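Local coordinates for protein glutamate--tRNA ligase (Methanothermobacter thermautotrophicus, PDB 3AII) that probably attaches glutamate to its tRNA in two steps, first activating the amino acid with ATP and then transferring it to the tRNA acceptor end, at residues I183-C193 against C208-L219; P457-N465 against E482-W493. All coordinates share one frame; numbering follows the deposited sequence.

How the interactions relate
Following the chain from the N terminus, interaction 1 comes first. Residues 183-193 run from the end of helix 172-184 into strand 188-191. The chain then passes through helix 195-203 and returns as 208-219, closing the loop on a zinc ion within the class I catalytic region. Interaction 2 follows in series, neither nested in nor crossing the first. Strand 456-460 leads through a tight turn into strand 464-469, then strand 472-477 and helix 480-486, before strand 489-495 comes back beside 456-460 in the anticodon-binding region. The centres lie about 84 Å apart, on opposite sides of the chain's centre. Each contact therefore ties together its own end of an elongated molecule.

Interaction 1: I183-C193 against C208-L219; sequences IERGGAYVCTC and CHCRSLGFRENL. With ZN (zinc ion), chain D.
A four-cysteine zinc site joins strand 188-191 and the residues after it to the turn and helix of 208-219. Cys191 SG, Cys193 SG, Cys208 SG and Cys210 SG all bind the zinc ion, each at 2.4 Å. Two backbone amides also reach the sulfurs. Thr192 N donates to Cys210 SG across the contact, and Cys193 N donates to Cys191 SG.

Tyr189 packs beside the site. Its ring lies under the backbone of Arg211, whose CA sits over the ring centre in a CH-pi contact, 3.9 Å from the Tyr189 ring centroid. Arg211 CG lies over the same ring, 3.6 Å from Tyr189 CE1. Cys208 SG approaches Tyr189 CE2 obliquely at 3.9 Å. The ring reaches this place because CG stands between the backbone N and carbonyl carbon (chi1 59°). Tyr189 OH takes a water that also accepts from Cys208 N, and it hydrogen-bonds Asp250, which forms a salt bridge with Arg211. With an alanine here, Arg211 CA and CG would probably lose the ring they rest on and Asp250 its phenol partner.

Farther along, Asn218 OD1 accepts from Val190 N at 3.0 Å, with a nearly straight N-H...O angle of 165°. The donor stands well above the amide carbonyl plane. Ile183 CG2 touches Asn218 CB at 3.5 Å and meets the edge of the Phe215 ring. Glu184 lays its CG over a face of that ring, 4.0 Å from the Phe215 centroid, with its carboxylate stacked 19° from the ring plane.

Four cysteine sulfurs, if thiolates, would put more negative charge on the site than the zinc ion offsets. The N-H donors to Cys210 SG and Cys191 SG would be expected to ease it and to help orient those two sulfurs.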
loop_
_atom_site.group_PDB
_atom_site.type_symbol
_atom_site.label_atom_id
_atom_site.label_comp_id
_atom_site.label_asym_id
_atom_site.label_seq_id
_atom_site.Cartn_x
_atom_site.Cartn_y
_atom_site.Cartn_z
ATOM N N ILE A 183 -27.086 -26.109 -9.249
ATOM C CA ILE A 183 -28.096 -26.434 -10.254
ATOM C C ILE A 183 -28.981 -27.617 -9.836
ATOM O O ILE A 183 -30.202 -27.575 -10.012
ATOM C CB ILE A 183 -27.427 -26.713 -11.621
ATOM C CG1 ILE A 183 -26.806 -25.431 -12.186
ATOM C CG2 ILE A 183 -28.431 -27.293 -12.615
ATOM C CD1 ILE A 183 -25.995 -25.674 -13.473
ATOM N N GLU A 184 -28.382 -28.661 -9.269
ATOM C CA GLU A 184 -29.181 -29.808 -8.827
ATOM C C GLU A 184 -30.138 -29.432 -7.709
ATOM O O GLU A 184 -31.260 -29.954 -7.627
ATOM C CB GLU A 184 -28.318 -31.001 -8.392
ATOM C CG GLU A 184 -29.230 -32.184 -8.008
ATOM C CD GLU A 184 -28.549 -33.535 -7.951
ATOM O OE1 GLU A 184 -27.306 -33.595 -8.062
ATOM O OE2 GLU A 184 -29.284 -34.544 -7.790
ATOM N N ARG A 185 -29.702 -28.519 -6.853
ATOM C CA ARG A 185 -30.541 -28.034 -5.767
ATOM C C ARG A 185 -31.560 -26.998 -6.227
ATOM O O ARG A 185 -32.299 -26.459 -5.414
ATOM C CB ARG A 185 -29.671 -27.438 -4.651
ATOM C CG ARG A 185 -28.896 -28.484 -3.851
ATOM C CD ARG A 185 -28.261 -27.868 -2.614
ATOM N NE ARG A 185 -28.079 -28.836 -1.539
ATOM C CZ ARG A 185 -28.679 -28.759 -0.354
ATOM N NH1 ARG A 185 -29.497 -27.752 -0.085
ATOM N NH2 ARG A 185 -28.451 -29.684 0.567
ATOM N N GLY A 186 -31.585 -26.707 -7.523
ATOM C CA GLY A 186 -32.524 -25.734 -8.071
ATOM C C GLY A 186 -32.232 -24.278 -7.766
ATOM O O GLY A 186 -33.136 -23.441 -7.753
ATOM N N GLY A 187 -30.961 -23.962 -7.532
ATOM C CA GLY A 187 -30.582 -22.624 -7.138
ATOM C C GLY A 187 -29.879 -21.823 -8.210
ATOM O O GLY A 187 -29.466 -20.694 -7.973
ATOM N N ALA A 188 -29.756 -22.407 -9.394
ATOM C CA ALA A 188 -29.121 -21.716 -10.501
ATOM C C ALA A 188 -29.591 -22.288 -11.818
ATOM O O ALA A 188 -30.177 -23.370 -11.863
ATOM C CB ALA A 188 -27.602 -21.806 -10.394
ATOM N N TYR A 189 -29.346 -21.543 -12.889
ATOM C CA TYR A 189 -29.735 -21.983 -14.218
ATOM C C TYR A 189 -28.792 -21.419 -15.258
ATOM O O TYR A 189 -28.101 -20.428 -14.996
ATOM C CB TYR A 189 -31.187 -21.587 -14.522
ATOM C CG TYR A 189 -31.517 -20.109 -14.469
ATOM C CD1 TYR A 189 -31.719 -19.455 -13.257
ATOM C CD2 TYR A 189 -31.656 -19.371 -15.637
ATOM C CE1 TYR A 189 -32.040 -18.119 -13.220
ATOM C CE2 TYR A 189 -31.988 -18.038 -15.605
ATOM C CZ TYR A 189 -32.180 -17.412 -14.408
ATOM O OH TYR A 189 -32.500 -16.071 -14.393
ATOM N N VAL A 190 -28.740 -22.064 -16.426
ATOM C CA VAL A 190 -27.934 -21.532 -17.523
ATOM C C VAL A 190 -28.790 -20.690 -18.449
ATOM O O VAL A 190 -29.724 -21.195 -19.081
ATOM C CB VAL A 190 -27.251 -22.625 -18.325
ATOM C CG1 VAL A 190 -26.401 -21.987 -19.433
ATOM C CG2 VAL A 190 -26.386 -23.492 -17.402
ATOM N N CYS A 191 -28.462 -19.407 -18.521
ATOM C CA CYS A 191 -29.243 -18.462 -19.303
ATOM C C CYS A 191 -28.547 -18.160 -20.615
ATOM O O CYS A 191 -27.400 -17.701 -20.641
ATOM C CB CYS A 191 -29.450 -17.170 -18.530
ATOM S SG CYS A 191 -30.470 -15.975 -19.419
ATOM N N THR A 192 -29.270 -18.412 -21.703
ATOM C CA THR A 192 -28.771 -18.188 -23.051
ATOM C C THR A 192 -29.418 -16.959 -23.690
ATOM O O THR A 192 -29.242 -16.717 -24.881
ATOM C CB THR A 192 -29.065 -19.408 -23.947
ATOM O OG1 THR A 192 -30.446 -19.770 -23.813
ATOM C CG2 THR A 192 -28.199 -20.598 -23.540
ATOM N N CYS A 193 -30.172 -16.197 -22.899
ATOM C CA CYS A 193 -30.829 -14.979 -23.384
ATOM C C CYS A 193 -29.815 -13.930 -23.794
ATOM O O CYS A 193 -28.718 -13.879 -23.254
ATOM C CB CYS A 193 -31.728 -14.371 -22.302
ATOM S SG CYS A 193 -33.185 -15.356 -21.867
ATOM N N CYS A 208 -37.239 -15.299 -17.441
ATOM C CA CYS A 208 -36.968 -15.772 -18.786
ATOM C C CYS A 208 -37.301 -17.254 -18.829
ATOM O O CYS A 208 -37.545 -17.877 -17.792
ATOM C CB CYS A 208 -35.505 -15.532 -19.177
ATOM S SG CYS A 208 -34.317 -16.608 -18.320
ATOM N N HIS A 209 -37.318 -17.816 -20.029
ATOM C CA HIS A 209 -37.611 -19.232 -20.202
ATOM C C HIS A 209 -36.594 -20.132 -19.498
ATOM O O HIS A 209 -36.940 -21.199 -18.997
ATOM C CB HIS A 209 -37.682 -19.572 -21.694
ATOM C CG HIS A 209 -37.709 -21.039 -21.979
ATOM N ND1 HIS A 209 -38.808 -21.828 -21.712
ATOM C CD2 HIS A 209 -36.775 -21.860 -22.511
ATOM C CE1 HIS A 209 -38.547 -23.074 -22.065
ATOM N NE2 HIS A 209 -37.321 -23.122 -22.550
ATOM N N CYS A 210 -35.337 -19.691 -19.457
ATOM C CA CYS A 210 -34.253 -20.512 -18.928
ATOM C C CYS A 210 -34.503 -20.843 -17.456
ATOM O O CYS A 210 -34.090 -21.896 -16.959
ATOM C CB CYS A 210 -32.918 -19.769 -19.055
ATOM S SG CYS A 210 -32.602 -19.027 -20.688
ATOM N N ARG A 211 -35.165 -19.923 -16.767
ATOM C CA ARG A 211 -35.377 -20.043 -15.330
ATOM C C ARG A 211 -36.301 -21.205 -14.981
ATOM O O ARG A 211 -36.353 -21.628 -13.828
ATOM C CB ARG A 211 -35.950 -18.744 -14.766
ATOM C CG ARG A 211 -35.640 -18.518 -13.295
ATOM C CD ARG A 211 -36.383 -17.305 -12.767
ATOM N NE ARG A 211 -35.735 -16.709 -11.598
ATOM C CZ ARG A 211 -36.073 -16.954 -10.335
ATOM N NH1 ARG A 211 -37.062 -17.798 -10.054
ATOM N NH2 ARG A 211 -35.425 -16.347 -9.349
ATOM N N SER A 212 -37.019 -21.721 -15.977
ATOM C CA SER A 212 -37.967 -22.809 -15.745
ATOM C C SER A 212 -37.401 -24.188 -16.074
ATOM O O SER A 212 -38.070 -25.203 -15.857
ATOM C CB SER A 212 -39.258 -22.580 -16.548
ATOM O OG SER A 212 -39.024 -22.735 -17.940
ATOM N N LEU A 213 -36.186 -24.234 -16.612
ATOM C CA LEU A 213 -35.582 -25.513 -16.989
ATOM C C LEU A 213 -35.339 -26.395 -15.772
ATOM O O LEU A 213 -35.107 -25.897 -14.663
ATOM C CB LEU A 213 -34.257 -25.303 -17.734
ATOM C CG LEU A 213 -34.334 -24.477 -19.017
ATOM C CD1 LEU A 213 -32.944 -24.296 -19.606
ATOM C CD2 LEU A 213 -35.257 -25.147 -20.016
ATOM N N GLY A 214 -35.375 -27.702 -15.991
ATOM C CA GLY A 214 -35.077 -28.661 -14.947
ATOM C C GLY A 214 -33.594 -28.961 -14.812
ATOM O O GLY A 214 -32.760 -28.444 -15.558
ATOM N N PHE A 215 -33.265 -29.815 -13.851
ATOM C CA PHE A 215 -31.879 -30.153 -13.551
ATOM C C PHE A 215 -31.086 -30.626 -14.776
ATOM O O PHE A 215 -30.056 -30.045 -15.127
ATOM C CB PHE A 215 -31.854 -31.216 -12.449
ATOM C CG PHE A 215 -30.515 -31.854 -12.234
ATOM C CD1 PHE A 215 -29.398 -31.089 -11.950
ATOM C CD2 PHE A 215 -30.379 -33.234 -12.279
ATOM C CE1 PHE A 215 -28.173 -31.685 -11.738
ATOM C CE2 PHE A 215 -29.162 -33.832 -12.069
ATOM C CZ PHE A 215 -28.051 -33.057 -11.799
ATOM N N ARG A 216 -31.560 -31.678 -15.434
ATOM C CA ARG A 216 -30.782 -32.269 -16.521
ATOM C C ARG A 216 -30.691 -31.351 -17.741
ATOM O O ARG A 216 -29.663 -31.330 -18.420
ATOM C CB ARG A 216 -31.307 -33.660 -16.890
ATOM C CG ARG A 216 -31.065 -34.700 -15.813
ATOM C CD ARG A 216 -29.610 -35.116 -15.732
ATOM N NE ARG A 216 -29.367 -35.995 -14.590
ATOM C CZ ARG A 216 -28.184 -36.511 -14.277
ATOM N NH1 ARG A 216 -27.116 -36.251 -15.025
ATOM N NH2 ARG A 216 -28.064 -37.287 -13.207
ATOM N N GLU A 217 -31.748 -30.582 -17.994
ATOM C CA GLU A 217 -31.711 -29.554 -19.028
ATOM C C GLU A 217 -30.624 -28.501 -18.747
ATOM O O GLU A 217 -29.825 -28.165 -19.628
ATOM C CB GLU A 217 -33.070 -28.874 -19.160
ATOM C CG GLU A 217 -34.167 -29.763 -19.743
ATOM C CD GLU A 217 -35.507 -29.044 -19.804
ATOM O OE1 GLU A 217 -36.077 -28.936 -20.912
ATOM O OE2 GLU A 217 -35.980 -28.574 -18.745
ATOM N N ASN A 218 -30.600 -27.983 -17.522
ATOM C CA ASN A 218 -29.561 -27.030 -17.120
ATOM C C ASN A 218 -28.175 -27.655 -17.140
ATOM O O ASN A 218 -27.202 -26.998 -17.501
ATOM C CB ASN A 218 -29.844 -26.469 -15.723
ATOM C CG ASN A 218 -30.808 -25.296 -15.746
ATOM O OD1 ASN A 218 -30.651 -24.363 -16.529
ATOM N ND2 ASN A 218 -31.794 -25.325 -14.868
ATOM N N LEU A 219 -28.072 -28.918 -16.744
ATOM C CA LEU A 219 -26.761 -29.541 -16.655
ATOM C C LEU A 219 -26.169 -29.696 -18.051
ATOM O O LEU A 219 -24.969 -29.524 -18.254
ATOM C CB LEU A 219 -26.868 -30.901 -15.956
ATOM C CG LEU A 219 -25.564 -31.565 -15.516
ATOM C CD1 LEU A 219 -24.896 -30.728 -14.431
ATOM C CD2 LEU A 219 -25.824 -33.004 -15.024
HETATM ZN ZN ZN D . -32.605 -16.748 -20.035
HETATM O O HOH W 1 -32.221 -27.173 -12.026
HETATM O O HOH W 2 -35.324 -14.961 -15.169
#

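Interaction 2: P457-N465 against E482-W493; sequences PLRLIDAVN and EARELGASMIHW
Arg459 and Met490 lie side by side, pointing the same way from paired parallel strands. From Arg459, CB and CG each meet Met490 SD. CD lies between two partners, Met490 SD and Ala483 CB, each 3.7 Å from Arg459 CD. The side chain is extended from CG to NE, with CG opposite the backbone N (chi1 175°), which carries the guanidinium past Ala483 to Asn465. There NH1 donates to Asn465 OD1 at 2.9 Å, almost exactly in the guanidinium plane. NH1 also bonds Glu478 O.

The backbones pair in parallel. Ser489 N bonds Pro457 O, Arg459 N bonds Ser489 O at 2.8 Å, Ile491 N bonds Arg459 O, and Ile461 N bonds Ile491 O.

On the other face, Leu460 CD2 touches Ile491 CG2 at 3.7 Å. Leu460 CB sits over the five-membered ring of Trp493, 3.8 Å from its centroid. Trp493 NE1 donates to Ile461 O at 3.0 Å, near the indole plane, and Ala463 CB packs on Trp493 CZ2.

Ala463 and Val464 both face Leu460 in a classic beta bulge. A Schellman motif at Gly487 ends helix 480-486 and leads into strand 489-495. That strand lies between 456-460 and 445-449 in the sheet, while Pro457 and Asn465 pack against Leu486 of the helix.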
loop_
_atom_site.group_PDB
_atom_site.type_symbol
_atom_site.label_atom_id
_atom_site.label_comp_id
_atom_site.label_asym_id
_atom_site.label_seq_id
_atom_site.Cartn_x
_atom_site.Cartn_y
_atom_site.Cartn_z
ATOM N N PRO A 457 21.502 38.250 9.078
ATOM C CA PRO A 457 22.336 37.497 10.016
ATOM C C PRO A 457 21.931 36.027 10.076
ATOM O O PRO A 457 20.742 35.702 10.061
ATOM C CB PRO A 457 22.049 38.175 11.356
ATOM C CG PRO A 457 20.635 38.673 11.205
ATOM C CD PRO A 457 20.529 39.115 9.770
ATOM N N LEU A 458 22.938 35.159 10.132
ATOM C CA LEU A 458 22.729 33.719 10.203
ATOM C C LEU A 458 23.623 33.153 11.282
ATOM O O LEU A 458 24.714 33.651 11.522
ATOM C CB LEU A 458 23.118 33.046 8.881
ATOM C CG LEU A 458 22.397 33.502 7.615
ATOM C CD1 LEU A 458 23.125 33.007 6.354
ATOM C CD2 LEU A 458 20.950 33.032 7.634
ATOM N N ARG A 459 23.161 32.086 11.913
ATOM C CA ARG A 459 24.027 31.310 12.779
ATOM C C ARG A 459 24.195 29.947 12.139
ATOM O O ARG A 459 23.218 29.189 11.996
ATOM C CB ARG A 459 23.423 31.150 14.171
ATOM C CG ARG A 459 24.276 30.231 15.038
ATOM C CD ARG A 459 23.939 30.344 16.500
ATOM N NE ARG A 459 24.699 29.358 17.270
ATOM C CZ ARG A 459 25.962 29.512 17.664
ATOM N NH1 ARG A 459 26.648 30.617 17.367
ATOM N NH2 ARG A 459 26.546 28.540 18.361
ATOM N N LEU A 460 25.421 29.642 11.734
ATOM C CA LEU A 460 25.716 28.311 11.229
ATOM C C LEU A 460 25.660 27.415 12.459
ATOM O O LEU A 460 26.415 27.628 13.412
ATOM C CB LEU A 460 27.101 28.248 10.587
ATOM C CG LEU A 460 27.603 29.245 9.536
ATOM C CD1 LEU A 460 28.590 28.548 8.592
ATOM C CD2 LEU A 460 26.489 29.898 8.746
ATOM N N ILE A 461 24.768 26.425 12.439
ATOM C CA ILE A 461 24.436 25.665 13.649
ATOM C C ILE A 461 25.670 25.166 14.399
ATOM O O ILE A 461 26.545 24.545 13.810
ATOM C CB ILE A 461 23.485 24.506 13.337
ATOM C CG1 ILE A 461 22.111 25.060 12.933
ATOM C CG2 ILE A 461 23.381 23.535 14.543
ATOM C CD1 ILE A 461 21.185 24.015 12.340
ATOM N N ASP A 462 25.732 25.472 15.698
ATOM C CA ASP A 462 26.845 25.063 16.559
ATOM C C ASP A 462 28.219 25.653 16.212
ATOM O O ASP A 462 29.228 25.266 16.808
ATOM C CB ASP A 462 26.930 23.529 16.628
ATOM C CG ASP A 462 25.819 22.926 17.472
ATOM O OD1 ASP A 462 25.200 23.674 18.258
ATOM O OD2 ASP A 462 25.563 21.710 17.359
ATOM N N ALA A 463 28.267 26.622 15.293
ATOM C CA ALA A 463 29.546 27.073 14.761
ATOM C C ALA A 463 29.826 28.562 14.982
ATOM O O ALA A 463 30.483 28.932 15.955
ATOM C CB ALA A 463 29.646 26.711 13.271
ATOM N N VAL A 464 29.335 29.408 14.083
ATOM C CA VAL A 464 29.652 30.840 14.143
ATOM C C VAL A 464 28.469 31.646 13.660
ATOM O O VAL A 464 27.569 31.114 13.023
ATOM C CB VAL A 464 30.863 31.214 13.255
ATOM C CG1 VAL A 464 32.149 30.601 13.800
ATOM C CG2 VAL A 464 30.612 30.796 11.804
ATOM N N ASN A 465 28.477 32.944 13.943
ATOM C CA ASN A 465 27.430 33.834 13.455
ATOM C C ASN A 465 28.008 34.681 12.329
ATOM O O ASN A 465 29.130 35.162 12.431
ATOM C CB ASN A 465 26.945 34.742 14.588
ATOM C CG ASN A 465 26.625 33.964 15.850
ATOM O OD1 ASN A 465 25.988 32.917 15.791
ATOM N ND2 ASN A 465 27.079 34.467 16.999
ATOM N N GLU A 482 25.510 36.447 21.326
ATOM C CA GLU A 482 25.703 37.338 20.192
ATOM C C GLU A 482 24.677 36.992 19.115
ATOM O O GLU A 482 24.091 37.876 18.494
ATOM C CB GLU A 482 27.121 37.223 19.630
ATOM C CG GLU A 482 28.220 37.196 20.686
ATOM C CD GLU A 482 28.190 38.401 21.605
ATOM O OE1 GLU A 482 27.670 39.457 21.186
ATOM O OE2 GLU A 482 28.690 38.292 22.745
ATOM N N ALA A 483 24.450 35.702 18.898
ATOM C CA ALA A 483 23.479 35.287 17.893
ATOM C C ALA A 483 22.084 35.818 18.234
ATOM O O ALA A 483 21.350 36.276 17.362
ATOM C CB ALA A 483 23.456 33.761 17.761
ATOM N N ARG A 484 21.715 35.734 19.508
ATOM C CA ARG A 484 20.424 36.250 19.953
ATOM C C ARG A 484 20.341 37.765 19.778
ATOM O O ARG A 484 19.303 38.297 19.391
ATOM C CB ARG A 484 20.168 35.881 21.416
ATOM C CG ARG A 484 19.758 34.434 21.645
ATOM C CD ARG A 484 19.558 34.168 23.131
ATOM N NE ARG A 484 18.739 32.986 23.382
ATOM C CZ ARG A 484 18.342 32.598 24.589
ATOM N NH1 ARG A 484 18.692 33.297 25.662
ATOM N NH2 ARG A 484 17.595 31.512 24.727
ATOM N N GLU A 485 21.441 38.453 20.059
ATOM C CA GLU A 485 21.480 39.900 19.927
ATOM C C GLU A 485 21.301 40.311 18.458
ATOM O O GLU A 485 20.637 41.300 18.158
ATOM C CB GLU A 485 22.785 40.455 20.520
ATOM C CG GLU A 485 23.025 40.047 21.988
ATOM C CD GLU A 485 24.004 40.958 22.726
ATOM O OE1 GLU A 485 23.589 42.051 23.164
ATOM O OE2 GLU A 485 25.183 40.577 22.887
ATOM N N LEU A 486 21.875 39.536 17.541
ATOM C CA LEU A 486 21.710 39.793 16.108
ATOM C C LEU A 486 20.320 39.462 15.574
ATOM O O LEU A 486 19.915 39.958 14.520
ATOM C CB LEU A 486 22.716 38.970 15.303
ATOM C CG LEU A 486 24.178 39.366 15.242
ATOM C CD1 LEU A 486 24.923 38.342 14.400
ATOM C CD2 LEU A 486 24.321 40.766 14.636
ATOM N N GLY A 487 19.598 38.597 16.274
ATOM C CA GLY A 487 18.400 38.016 15.710
ATOM C C GLY A 487 18.765 37.071 14.575
ATOM O O GLY A 487 18.029 36.939 13.599
ATOM N N ALA A 488 19.910 36.405 14.703
ATOM C CA ALA A 488 20.370 35.486 13.662
ATOM C C ALA A 488 19.428 34.301 13.465
ATOM O O ALA A 488 18.908 33.739 14.428
ATOM C CB ALA A 488 21.781 34.989 13.973
ATOM N N SER A 489 19.224 33.919 12.208
ATOM C CA SER A 489 18.449 32.724 11.887
ATOM C C SER A 489 19.371 31.508 11.811
ATOM O O SER A 489 20.454 31.594 11.240
ATOM C CB SER A 489 17.721 32.899 10.555
ATOM O OG SER A 489 16.660 33.828 10.679
ATOM N N MET A 490 18.946 30.380 12.378
ATOM C CA MET A 490 19.775 29.169 12.327
ATOM C C MET A 490 19.801 28.622 10.911
ATOM O O MET A 490 18.792 28.656 10.200
ATOM C CB MET A 490 19.239 28.080 13.269
ATOM C CG MET A 490 19.187 28.465 14.732
ATOM S SD MET A 490 20.816 28.647 15.482
ATOM C CE MET A 490 21.438 26.975 15.437
ATOM N N ILE A 491 20.949 28.090 10.502
ATOM C CA ILE A 491 21.058 27.484 9.187
ATOM C C ILE A 491 22.020 26.304 9.253
ATOM O O ILE A 491 23.058 26.364 9.925
ATOM C CB ILE A 491 21.484 28.510 8.086
ATOM C CG1 ILE A 491 21.233 27.929 6.684
ATOM C CG2 ILE A 491 22.932 28.923 8.246
ATOM C CD1 ILE A 491 21.333 28.966 5.561
ATOM N N HIS A 492 21.670 25.219 8.566
ATOM C CA HIS A 492 22.602 24.098 8.482
ATOM C C HIS A 492 23.631 24.410 7.407
ATOM O O HIS A 492 23.456 25.353 6.621
ATOM C CB HIS A 492 21.889 22.750 8.262
ATOM C CG HIS A 492 21.018 22.698 7.043
ATOM N ND1 HIS A 492 19.849 23.413 6.931
ATOM C CD2 HIS A 492 21.122 21.964 5.905
ATOM C CE1 HIS A 492 19.279 23.147 5.766
ATOM N NE2 HIS A 492 20.033 22.271 5.126
ATOM N N TRP A 493 24.714 23.647 7.393
ATOM C CA TRP A 493 25.895 24.011 6.613
ATOM C C TRP A 493 26.833 22.816 6.490
ATOM O O TRP A 493 26.774 21.878 7.293
ATOM C CB TRP A 493 26.617 25.208 7.265
ATOM C CG TRP A 493 27.106 24.881 8.650
ATOM C CD1 TRP A 493 26.359 24.822 9.800
ATOM C CD2 TRP A 493 28.435 24.511 9.012
ATOM N NE1 TRP A 493 27.170 24.465 10.867
ATOM C CE2 TRP A 493 28.441 24.262 10.402
ATOM C CE3 TRP A 493 29.631 24.382 8.301
ATOM C CZ2 TRP A 493 29.603 23.872 11.087
ATOM C CZ3 TRP A 493 30.779 24.007 8.983
ATOM C CH2 TRP A 493 30.754 23.761 10.364
#